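Local coordinates for coat protein (Sulfolobus turreted icosahedral virus, PDB 2BBD) that forms the protein shell of an archaeal virus as its major capsid protein, and probably has the double jelly-roll fold shared with bacterial and eukaryotic viruses, at residues A[209-215]-A[307-313]; A[31-37]-A[114-120]; A[228-233]-A[297-303]. All blocks are in the same frame, centred on the assembly; numbering follows the deposited sequence.

Interaction 1 of 3, residues A[209-215]-A[307-313]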
loop_
_atom_site.group_PDB
_atom_site.type_symbol
_atom_site.label_atom_id
_atom_site.label_comp_id
_atom_site.label_asym_id
_atom_site.label_seq_id
_atom_site.Cartn_x
_atom_site.Cartn_y
_atom_site.Cartn_z
ATOM N N GLN A 209 9.941 -9.860 9.466
ATOM C CA GLN A 209 10.037 -8.650 8.664
ATOM C C GLN A 209 10.284 -7.447 9.566
ATOM O O GLN A 209 10.141 -7.529 10.787
ATOM C CB GLN A 209 8.751 -8.440 7.848
ATOM C CG GLN A 209 7.496 -8.273 8.695
ATOM C CD GLN A 209 6.212 -8.212 7.866
ATOM O OE1 GLN A 209 5.703 -7.133 7.565
ATOM N NE2 GLN A 209 5.692 -9.381 7.489
ATOM N N ILE A 210 10.663 -6.335 8.949
ATOM C CA ILE A 210 10.927 -5.099 9.660
ATOM C C ILE A 210 9.797 -4.140 9.285
ATOM O O ILE A 210 9.615 -3.823 8.108
ATOM C CB ILE A 210 12.298 -4.531 9.233
ATOM C CG1 ILE A 210 13.393 -5.557 9.565
ATOM C CG2 ILE A 210 12.576 -3.217 9.944
ATOM C CD1 ILE A 210 14.731 -5.282 8.921
ATOM N N TYR A 211 9.032 -3.703 10.290
ATOM C CA TYR A 211 7.893 -2.799 10.089
ATOM C C TYR A 211 8.276 -1.329 10.096
ATOM O O TYR A 211 8.849 -0.821 11.061
ATOM C CB TYR A 211 6.834 -3.051 11.166
ATOM C CG TYR A 211 6.159 -4.396 11.044
ATOM C CD1 TYR A 211 4.885 -4.514 10.491
ATOM C CD2 TYR A 211 6.809 -5.563 11.456
ATOM C CE1 TYR A 211 4.274 -5.758 10.349
ATOM C CE2 TYR A 211 6.204 -6.810 11.318
ATOM C CZ TYR A 211 4.942 -6.898 10.761
ATOM O OH TYR A 211 4.358 -8.134 10.599
ATOM N N LYS A 212 7.956 -0.640 9.009
ATOM C CA LYS A 212 8.267 0.773 8.916
ATOM C C LYS A 212 7.026 1.578 9.301
ATOM O O LYS A 212 7.073 2.414 10.199
ATOM C CB LYS A 212 8.726 1.123 7.497
ATOM C CG LYS A 212 9.050 2.589 7.308
ATOM C CD LYS A 212 9.564 2.869 5.899
ATOM C CE LYS A 212 9.782 4.356 5.684
ATOM N NZ LYS A 212 10.082 4.684 4.257
ATOM N N ARG A 213 5.911 1.331 8.626
ATOM C CA ARG A 213 4.692 2.049 8.959
ATOM C C ARG A 213 3.452 1.222 8.669
ATOM O O ARG A 213 3.463 0.325 7.819
ATOM C CB ARG A 213 4.625 3.383 8.215
ATOM C CG ARG A 213 4.514 3.268 6.716
ATOM C CD ARG A 213 4.642 4.632 6.084
ATOM N NE ARG A 213 5.869 5.284 6.526
ATOM C CZ ARG A 213 6.531 6.192 5.817
ATOM N NH1 ARG A 213 6.085 6.560 4.622
ATOM N NH2 ARG A 213 7.649 6.723 6.298
ATOM N N GLN A 214 2.386 1.521 9.402
ATOM C CA GLN A 214 1.138 0.804 9.249
ATOM C C GLN A 214 -0.010 1.740 8.937
ATOM O O GLN A 214 -0.258 2.704 9.673
ATOM C CB GLN A 214 0.827 0.043 10.531
ATOM C CG GLN A 214 -0.427 -0.805 10.472
ATOM C CD GLN A 214 -0.858 -1.274 11.841
ATOM O OE1 GLN A 214 -1.714 -2.155 11.976
ATOM N NE2 GLN A 214 -0.272 -0.677 12.876
ATOM N N LEU A 215 -0.700 1.463 7.835
ATOM C CA LEU A 215 -1.856 2.251 7.445
ATOM C C LEU A 215 -3.073 1.472 7.897
ATOM O O LEU A 215 -3.236 0.303 7.554
ATOM C CB LEU A 215 -1.927 2.449 5.929
ATOM C CG LEU A 215 -3.320 2.900 5.443
ATOM C CD1 LEU A 215 -3.700 4.240 6.088
ATOM C CD2 LEU A 215 -3.332 3.010 3.916
ATOM N N SER A 307 -5.496 -3.327 7.494
ATOM C CA SER A 307 -4.155 -2.909 7.848
ATOM C C SER A 307 -3.165 -3.152 6.704
ATOM O O SER A 307 -2.914 -4.296 6.308
ATOM C CB SER A 307 -3.699 -3.664 9.092
ATOM O OG SER A 307 -2.370 -3.338 9.423
ATOM N N LEU A 308 -2.618 -2.066 6.172
ATOM C CA LEU A 308 -1.639 -2.155 5.094
ATOM C C LEU A 308 -0.267 -1.906 5.709
ATOM O O LEU A 308 0.056 -0.786 6.136
ATOM C CB LEU A 308 -1.943 -1.121 4.006
ATOM C CG LEU A 308 -1.136 -1.221 2.702
ATOM C CD1 LEU A 308 -1.825 -0.405 1.617
ATOM C CD2 LEU A 308 0.276 -0.729 2.916
ATOM N N TYR A 309 0.534 -2.964 5.756
ATOM C CA TYR A 309 1.875 -2.901 6.330
ATOM C C TYR A 309 2.998 -2.550 5.369
ATOM O O TYR A 309 3.283 -3.287 4.420
ATOM C CB TYR A 309 2.210 -4.234 6.980
ATOM C CG TYR A 309 1.365 -4.542 8.181
ATOM C CD1 TYR A 309 1.555 -3.860 9.378
ATOM C CD2 TYR A 309 0.397 -5.537 8.130
ATOM C CE1 TYR A 309 0.805 -4.173 10.497
ATOM C CE2 TYR A 309 -0.358 -5.855 9.238
ATOM C CZ TYR A 309 -0.149 -5.174 10.419
ATOM O OH TYR A 309 -0.883 -5.505 11.526
ATOM N N VAL A 310 3.638 -1.419 5.608
ATOM C CA VAL A 310 4.757 -1.049 4.773
ATOM C C VAL A 310 5.983 -1.579 5.510
ATOM O O VAL A 310 6.517 -0.919 6.399
ATOM C CB VAL A 310 4.858 0.471 4.591
ATOM C CG1 VAL A 310 6.076 0.800 3.765
ATOM C CG2 VAL A 310 3.597 0.999 3.897
ATOM N N SER A 311 6.398 -2.789 5.143
ATOM C CA SER A 311 7.545 -3.451 5.755
ATOM C C SER A 311 8.586 -3.878 4.712
ATOM O O SER A 311 8.353 -3.783 3.506
ATOM C CB SER A 311 7.078 -4.696 6.519
ATOM O OG SER A 311 6.124 -4.378 7.522
ATOM N N TYR A 312 9.737 -4.342 5.194
ATOM C CA TYR A 312 10.805 -4.827 4.327
ATOM C C TYR A 312 11.563 -5.961 5.014
ATOM O O TYR A 312 11.461 -6.151 6.228
ATOM C CB TYR A 312 11.773 -3.707 3.940
ATOM C CG TYR A 312 12.405 -2.971 5.098
ATOM C CD1 TYR A 312 11.753 -1.893 5.699
ATOM C CD2 TYR A 312 13.662 -3.339 5.580
ATOM C CE1 TYR A 312 12.334 -1.200 6.746
ATOM C CE2 TYR A 312 14.259 -2.645 6.634
ATOM C CZ TYR A 312 13.585 -1.579 7.212
ATOM O OH TYR A 312 14.144 -0.897 8.268
ATOM N N VAL A 313 12.313 -6.717 4.223
ATOM C CA VAL A 313 13.072 -7.845 4.731
ATOM C C VAL A 313 14.459 -7.831 4.120
ATOM O O VAL A 313 14.631 -7.445 2.960
ATOM C CB VAL A 313 12.400 -9.188 4.352
ATOM C CG1 VAL A 313 13.297 -10.356 4.753
ATOM C CG2 VAL A 313 11.051 -9.306 5.023
#
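A classic beta bulge marks this antiparallel pairing, where Lys212 and Arg213 both face Val310. Val310 O accepts from Lys212 N at 3.0 Å and from Arg213 N at 3.2 Å. The register shifts by one residue there. Beyond it, Leu215 and Leu308 exchange a pair of backbone hydrogen bonds.

Tyr211, Tyr309, Ser311 and Gln214 share one face of the sheet. The edge of the Tyr211 ring turns toward the face of Tyr309, with centroids 5.3 Å apart and planes at 85°. Ser311 OG lies over one face of Tyr211 and donates to a lone pair of Gln209 OE1 at 2.8 Å. Gln214 CG is anti to the backbone N (chi1 -177°) and the chain runs on extended, which lays it beside Tyr309, its amide only 16° from the ring plane. Gln214 OE1 takes a bond from Ser307 OG at 2.9 Å, while its NE2 probably bonds Tyr233 OH.

On the other face, Ile210 CB sits over the Tyr312 ring, 3.9 Å from its centroid, in a CH-pi contact. Tyr312 OH bonds Asp282, and Arg213 forms a salt bridge with Asp274. Strand 303-313 is flanked on its other side by strand 182-193. Strand 270-284 borders strand 210-219 and ends the sheet within this chain.

Interaction 2 of 3, residues A[31-37]-A[114-120]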
loop_
_atom_site.group_PDB
_atom_site.type_symbol
_atom_site.label_atom_id
_atom_site.label_comp_id
_atom_site.label_asym_id
_atom_site.label_seq_id
_atom_site.Cartn_x
_atom_site.Cartn_y
_atom_site.Cartn_z
ATOM N N ARG A 31 13.993 0.712 -9.016
ATOM C CA ARG A 31 13.745 1.455 -7.787
ATOM C C ARG A 31 12.241 1.596 -7.554
ATOM O O ARG A 31 11.771 1.591 -6.409
ATOM C CB ARG A 31 14.411 2.827 -7.850
ATOM C CG ARG A 31 15.938 2.770 -7.867
ATOM C CD ARG A 31 16.503 4.162 -7.937
ATOM N NE ARG A 31 16.262 4.873 -6.686
ATOM C CZ ARG A 31 16.953 4.655 -5.572
ATOM N NH1 ARG A 31 17.927 3.756 -5.566
ATOM N NH2 ARG A 31 16.662 5.318 -4.463
ATOM N N LYS A 32 11.477 1.720 -8.635
ATOM C CA LYS A 32 10.036 1.803 -8.481
ATOM C C LYS A 32 9.230 1.555 -9.750
ATOM O O LYS A 32 9.755 1.555 -10.863
ATOM C CB LYS A 32 9.632 3.147 -7.855
ATOM C CG LYS A 32 9.647 4.360 -8.763
ATOM C CD LYS A 32 9.004 5.560 -8.035
ATOM C CE LYS A 32 9.004 6.839 -8.878
ATOM N NZ LYS A 32 8.082 6.765 -10.048
ATOM N N ILE A 33 7.943 1.308 -9.553
ATOM C CA ILE A 33 7.026 1.077 -10.648
ATOM C C ILE A 33 5.826 1.988 -10.453
ATOM O O ILE A 33 5.243 2.046 -9.372
ATOM C CB ILE A 33 6.535 -0.384 -10.681
ATOM C CG1 ILE A 33 7.716 -1.327 -10.950
ATOM C CG2 ILE A 33 5.455 -0.543 -11.736
ATOM C CD1 ILE A 33 7.364 -2.806 -10.785
ATOM N N ARG A 34 5.463 2.706 -11.501
ATOM C CA ARG A 34 4.320 3.597 -11.440
ATOM C C ARG A 34 3.202 3.056 -12.321
ATOM O O ARG A 34 3.447 2.572 -13.432
ATOM C CB ARG A 34 4.706 4.997 -11.912
ATOM C CG ARG A 34 3.512 5.914 -12.106
ATOM C CD ARG A 34 3.916 7.231 -12.745
ATOM N NE ARG A 34 4.690 8.072 -11.842
ATOM C CZ ARG A 34 5.259 9.218 -12.201
ATOM N NH1 ARG A 34 5.138 9.654 -13.452
ATOM N NH2 ARG A 34 5.935 9.935 -11.311
ATOM N N VAL A 35 1.982 3.134 -11.804
ATOM C CA VAL A 35 0.795 2.683 -12.510
ATOM C C VAL A 35 -0.175 3.861 -12.597
ATOM O O VAL A 35 -0.471 4.505 -11.587
ATOM C CB VAL A 35 0.089 1.519 -11.754
ATOM C CG1 VAL A 35 -1.201 1.148 -12.464
ATOM C CG2 VAL A 35 1.006 0.294 -11.666
ATOM N N GLN A 36 -0.649 4.158 -13.804
ATOM C CA GLN A 36 -1.618 5.232 -13.996
ATOM C C GLN A 36 -2.812 4.708 -14.783
ATOM O O GLN A 36 -2.656 4.165 -15.890
ATOM C CB GLN A 36 -1.002 6.418 -14.743
ATOM C CG GLN A 36 0.241 7.004 -14.102
ATOM C CD GLN A 36 0.913 8.046 -14.982
ATOM O OE1 GLN A 36 0.634 9.244 -14.879
ATOM N NE2 GLN A 36 1.791 7.592 -15.869
ATOM N N LEU A 37 -3.998 4.839 -14.191
ATOM C CA LEU A 37 -5.235 4.427 -14.835
ATOM C C LEU A 37 -5.744 5.739 -15.411
ATOM O O LEU A 37 -6.155 6.634 -14.676
ATOM C CB LEU A 37 -6.219 3.854 -13.807
ATOM C CG LEU A 37 -7.610 3.485 -14.339
ATOM C CD1 LEU A 37 -7.473 2.424 -15.418
ATOM C CD2 LEU A 37 -8.506 2.974 -13.193
ATOM N N VAL A 114 -5.915 8.213 -12.184
ATOM C CA VAL A 114 -5.565 7.682 -10.877
ATOM C C VAL A 114 -4.145 7.111 -10.911
ATOM O O VAL A 114 -3.766 6.397 -11.847
ATOM C CB VAL A 114 -6.542 6.558 -10.472
ATOM C CG1 VAL A 114 -6.317 6.158 -9.009
ATOM C CG2 VAL A 114 -7.987 7.017 -10.703
HETATM N N MSE A 115 -3.366 7.412 -9.881
HETATM C CA MSE A 115 -1.995 6.934 -9.820
HETATM C C MSE A 115 -1.655 6.150 -8.556
HETATM O O MSE A 115 -2.189 6.423 -7.470
HETATM C CB MSE A 115 -1.031 8.113 -9.944
HETATM C CG MSE A 115 0.420 7.689 -10.097
HETATM SE SE MSE A 115 1.638 9.184 -10.101
HETATM C CE MSE A 115 1.492 9.711 -11.956
ATOM N N TRP A 116 -0.770 5.167 -8.722
ATOM C CA TRP A 116 -0.272 4.332 -7.632
ATOM C C TRP A 116 1.196 4.078 -7.931
ATOM O O TRP A 116 1.582 3.955 -9.094
ATOM C CB TRP A 116 -0.945 2.969 -7.594
ATOM C CG TRP A 116 -2.398 2.951 -7.307
ATOM C CD1 TRP A 116 -2.993 2.777 -6.090
ATOM C CD2 TRP A 116 -3.452 2.953 -8.273
ATOM N NE1 TRP A 116 -4.351 2.653 -6.242
ATOM C CE2 TRP A 116 -4.661 2.755 -7.573
ATOM C CE3 TRP A 116 -3.492 3.098 -9.668
ATOM C CZ2 TRP A 116 -5.900 2.687 -8.219
ATOM C CZ3 TRP A 116 -4.733 3.035 -10.310
ATOM C CH2 TRP A 116 -5.916 2.828 -9.581
ATOM N N GLU A 117 2.012 3.999 -6.886
ATOM C CA GLU A 117 3.429 3.721 -7.065
ATOM C C GLU A 117 3.860 2.614 -6.130
ATOM O O GLU A 117 3.322 2.468 -5.029
ATOM C CB GLU A 117 4.286 4.957 -6.796
ATOM C CG GLU A 117 4.068 6.084 -7.773
ATOM C CD GLU A 117 5.175 7.123 -7.733
ATOM O OE1 GLU A 117 5.612 7.498 -6.619
ATOM O OE2 GLU A 117 5.597 7.572 -8.821
ATOM N N PHE A 118 4.825 1.826 -6.590
ATOM C CA PHE A 118 5.369 0.725 -5.820
ATOM C C PHE A 118 6.848 1.025 -5.603
ATOM O O PHE A 118 7.627 1.139 -6.554
ATOM C CB PHE A 118 5.214 -0.605 -6.573
ATOM C CG PHE A 118 3.793 -0.939 -6.936
ATOM C CD1 PHE A 118 3.152 -0.281 -7.981
ATOM C CD2 PHE A 118 3.078 -1.875 -6.196
ATOM C CE1 PHE A 118 1.812 -0.545 -8.285
ATOM C CE2 PHE A 118 1.747 -2.151 -6.483
ATOM C CZ PHE A 118 1.108 -1.482 -7.531
ATOM N N ASP A 119 7.226 1.184 -4.345
ATOM C CA ASP A 119 8.609 1.452 -4.014
ATOM C C ASP A 119 9.275 0.089 -3.845
ATOM O O ASP A 119 8.895 -0.689 -2.981
ATOM C CB ASP A 119 8.674 2.271 -2.724
ATOM C CG ASP A 119 10.091 2.642 -2.331
ATOM O OD1 ASP A 119 10.231 3.450 -1.392
ATOM O OD2 ASP A 119 11.058 2.132 -2.943
ATOM N N LEU A 120 10.248 -0.209 -4.700
ATOM C CA LEU A 120 10.955 -1.482 -4.627
ATOM C C LEU A 120 12.356 -1.315 -4.063
ATOM O O LEU A 120 13.209 -2.165 -4.291
ATOM C CB LEU A 120 11.070 -2.128 -6.010
ATOM C CG LEU A 120 9.833 -2.774 -6.639
ATOM C CD1 LEU A 120 8.827 -1.709 -7.015
ATOM C CD2 LEU A 120 10.253 -3.565 -7.865
#
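Glu117 OE2 is the hub of a small salt-bridge network on one face of the sheet. Lys32 NZ reaches this oxygen at 2.9 Å, from above the carboxylate plane. Arg34 NE meets it at 3.2 Å on the anti side, with the oxygen nearly in the guanidinium plane. Arg34 NH2 adds a weak bond. Lys32 bends at its last torsion (chi4 69°), which turns NZ toward the acid. Two cations on one oxygen would probably stabilise the charged carboxylate.

Next along this face comes Met115, a selenomethionine. Its CE lies over one face of the Arg34 guanidinium, 3.6 Å from Arg34 CD, and also touches Gln36 OE1 at 3.1 Å. Paired backbone bonds join Ile33 with Phe118, Val35 with Trp116 and Leu37 with Val114.

The opposite face is apolar and buried. Val35 CG2 packs at the edge of the Phe118 ring, 3.6 Å from CE1. Leu37 CB meets the edge of the Trp116 ring at CZ3, 3.9 Å away. Trp116 NE1 bonds Gly79 O. Phe64 meets both Trp116 and Phe118 edge-to-face, and Leu82 of helix 79-89 packs on both.

Strand 145-158 lies beyond strand 29-43. This two-faced antiparallel pairing, with charges on one side and a hydrophobic core on the other, is consistent with one sheet of a viral jelly-roll beta sandwich.

Interaction 3 of 3, residues A[228-233]-A[297-303]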
loop_
_atom_site.group_PDB
_atom_site.type_symbol
_atom_site.label_atom_id
_atom_site.label_comp_id
_atom_site.label_asym_id
_atom_site.label_seq_id
_atom_site.Cartn_x
_atom_site.Cartn_y
_atom_site.Cartn_z
ATOM N N THR A 228 -16.366 8.025 11.655
ATOM C CA THR A 228 -15.472 8.434 12.720
ATOM C C THR A 228 -15.599 7.424 13.848
ATOM O O THR A 228 -15.674 7.797 15.017
ATOM C CB THR A 228 -15.832 9.839 13.255
ATOM O OG1 THR A 228 -17.244 9.918 13.488
ATOM C CG2 THR A 228 -15.422 10.915 12.260
ATOM N N ASP A 229 -15.628 6.143 13.487
ATOM C CA ASP A 229 -15.766 5.073 14.471
ATOM C C ASP A 229 -14.519 4.797 15.299
ATOM O O ASP A 229 -14.619 4.436 16.471
ATOM C CB ASP A 229 -16.207 3.767 13.805
ATOM C CG ASP A 229 -17.624 3.834 13.269
ATOM O OD1 ASP A 229 -18.426 4.654 13.775
ATOM O OD2 ASP A 229 -17.944 3.056 12.348
ATOM N N PRO A 230 -13.323 4.943 14.706
ATOM C CA PRO A 230 -12.153 4.662 15.541
ATOM C C PRO A 230 -11.878 5.793 16.522
ATOM O O PRO A 230 -11.913 6.960 16.151
ATOM C CB PRO A 230 -11.032 4.461 14.515
ATOM C CG PRO A 230 -11.435 5.337 13.382
ATOM C CD PRO A 230 -12.940 5.162 13.297
ATOM N N THR A 231 -11.621 5.445 17.780
ATOM C CA THR A 231 -11.346 6.459 18.796
ATOM C C THR A 231 -9.979 6.314 19.457
ATOM O O THR A 231 -9.392 7.299 19.907
ATOM C CB THR A 231 -12.430 6.436 19.888
ATOM O OG1 THR A 231 -12.497 5.127 20.469
ATOM C CG2 THR A 231 -13.775 6.781 19.290
ATOM N N GLU A 232 -9.465 5.089 19.496
ATOM C CA GLU A 232 -8.176 4.829 20.126
ATOM C C GLU A 232 -7.415 3.703 19.431
ATOM O O GLU A 232 -8.017 2.727 18.978
ATOM C CB GLU A 232 -8.396 4.449 21.595
ATOM C CG GLU A 232 -7.130 4.339 22.434
ATOM C CD GLU A 232 -6.756 5.654 23.105
ATOM O OE1 GLU A 232 -7.665 6.482 23.347
ATOM O OE2 GLU A 232 -5.558 5.856 23.410
ATOM N N TYR A 233 -6.092 3.849 19.368
ATOM C CA TYR A 233 -5.211 2.855 18.757
ATOM C C TYR A 233 -4.189 2.436 19.805
ATOM O O TYR A 233 -3.663 3.267 20.541
ATOM C CB TYR A 233 -4.469 3.432 17.547
ATOM C CG TYR A 233 -3.389 2.512 17.011
ATOM C CD1 TYR A 233 -3.670 1.575 16.017
ATOM C CD2 TYR A 233 -2.086 2.566 17.518
ATOM C CE1 TYR A 233 -2.681 0.716 15.536
ATOM C CE2 TYR A 233 -1.088 1.705 17.043
ATOM C CZ TYR A 233 -1.395 0.788 16.054
ATOM O OH TYR A 233 -0.422 -0.056 15.580
ATOM N N LEU A 297 -7.866 -1.656 18.579
ATOM C CA LEU A 297 -8.660 -0.482 18.269
ATOM C C LEU A 297 -9.920 -0.367 19.120
ATOM O O LEU A 297 -10.464 -1.361 19.597
ATOM C CB LEU A 297 -9.066 -0.482 16.793
ATOM C CG LEU A 297 -7.988 -0.387 15.708
ATOM C CD1 LEU A 297 -8.664 -0.516 14.339
ATOM C CD2 LEU A 297 -7.224 0.938 15.816
ATOM N N ALA A 298 -10.353 0.872 19.321
ATOM C CA ALA A 298 -11.581 1.158 20.043
ATOM C C ALA A 298 -12.466 1.712 18.945
ATOM O O ALA A 298 -12.124 2.723 18.327
ATOM C CB ALA A 298 -11.349 2.214 21.121
ATOM N N LEU A 299 -13.594 1.054 18.694
ATOM C CA LEU A 299 -14.499 1.489 17.634
ATOM C C LEU A 299 -15.912 1.827 18.102
ATOM O O LEU A 299 -16.476 1.127 18.933
ATOM C CB LEU A 299 -14.590 0.405 16.553
ATOM C CG LEU A 299 -13.291 -0.089 15.920
ATOM C CD1 LEU A 299 -13.602 -1.225 14.954
ATOM C CD2 LEU A 299 -12.597 1.050 15.204
ATOM N N GLN A 300 -16.479 2.890 17.528
ATOM C CA GLN A 300 -17.839 3.346 17.842
ATOM C C GLN A 300 -18.895 2.392 17.285
ATOM O O GLN A 300 -20.041 2.392 17.732
ATOM C CB GLN A 300 -18.083 4.721 17.231
ATOM C CG GLN A 300 -17.184 5.835 17.735
ATOM C CD GLN A 300 -17.636 6.363 19.078
ATOM O OE1 GLN A 300 -17.128 5.955 20.129
ATOM N NE2 GLN A 300 -18.613 7.263 19.055
ATOM N N ASN A 301 -18.514 1.599 16.290
ATOM C CA ASN A 301 -19.422 0.644 15.648
ATOM C C ASN A 301 -18.650 -0.625 15.275
ATOM O O ASN A 301 -17.422 -0.605 15.168
ATOM C CB ASN A 301 -20.028 1.248 14.363
ATOM C CG ASN A 301 -21.080 2.338 14.642
ATOM O OD1 ASN A 301 -22.098 2.076 15.270
ATOM N ND2 ASN A 301 -20.830 3.558 14.159
ATOM N N GLN A 302 -19.362 -1.731 15.082
ATOM C CA GLN A 302 -18.690 -2.964 14.691
ATOM C C GLN A 302 -18.356 -2.791 13.216
ATOM O O GLN A 302 -19.252 -2.678 12.379
ATOM C CB GLN A 302 -19.600 -4.175 14.882
ATOM C CG GLN A 302 -18.918 -5.491 14.518
ATOM C CD GLN A 302 -19.736 -6.707 14.907
ATOM O OE1 GLN A 302 -20.167 -6.836 16.052
ATOM N NE2 GLN A 302 -19.949 -7.609 13.956
ATOM N N ASP A 303 -17.065 -2.755 12.903
ATOM C CA ASP A 303 -16.635 -2.561 11.524
ATOM C C ASP A 303 -15.601 -3.575 11.078
ATOM O O ASP A 303 -15.135 -4.408 11.855
ATOM C CB ASP A 303 -15.998 -1.178 11.327
ATOM C CG ASP A 303 -16.851 -0.041 11.857
ATOM O OD1 ASP A 303 -18.083 -0.073 11.672
ATOM O OD2 ASP A 303 -16.269 0.897 12.442
HETATM O O HOH W 1 -14.785 3.729 20.627
#
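Strands 230-233 and 297-299 run antiparallel. Both segments are loop at the Asp229 and Gln300 end. The register shifts by one residue around Thr231, between the pairs Pro230-Leu299 and Tyr233-Leu297. Thr231 N donates to Ala298 O at 2.8 Å, and Ala298 N donates to Glu232 O. At the loop end, Gln300 N donates to Asp229 O.

Asp229 makes the largest single contribution. Its CG stands beside the backbone N (chi1 -68°), which puts the carboxylate between Asn301 and Asp303. Asn301 ND2 donates to Asp229 OD1 at 2.7 Å, from above the carboxylate plane, with the two flat groups 74° apart. Asp229 OD2 lies 2.7 Å from Asp303 OD2, and these carboxylates are closer to parallel, at 19°. Two acid oxygens at that distance suggest that one group probably holds a proton. Asn220 ND2 also bonds Asp229 OD2.

Farther along the strands, Thr231 OG1 lies 3.2 Å from Ala298 CB. A water sits 2.7 Å from Thr231 OG1 and donates to Gln300 OE1, and so bridges the two side chains. On the opposite side of the strands, Pro230 CB meets Leu299 CD2. Leu297 CD2 touches the edge of the Tyr233 ring at CD1, 3.6 Å away. Trp250 of helix 250-261 packs against Pro230 and Leu297, while Leu253 touches Tyr233.

The pairing belongs to the four-stranded antiparallel sheet 200-204, 293-299, 230-237 and 243-249. Its apolar face packs on helix 250-261 and on strand 210-219 of another sheet, consistent with the second jelly roll of a double jelly-roll capsid protein.

Interactions 1 and 3 belong to the same part of the chain, and interaction 3 is nested within the loop that interaction 1 closes. Their centres lie 22 Å apart. They touch where Gln214 NE2 and Tyr233 OH approach to 2.8 Å, a probable hydrogen bond between facing sheets. Both strand pairs are also joined through the chain: 210-219 leads to 230-237, and 293-299 leads to 303-313. Interaction 2 closes earlier in the sequence. Its centre is 18 Å from that of interaction 1, with nearest atoms about 6 Å apart, and 31 Å from that of interaction 3. Its strands lie in a five-stranded sheet separate from those of interactions 1 and 3, consistent with an earlier and a later jelly roll.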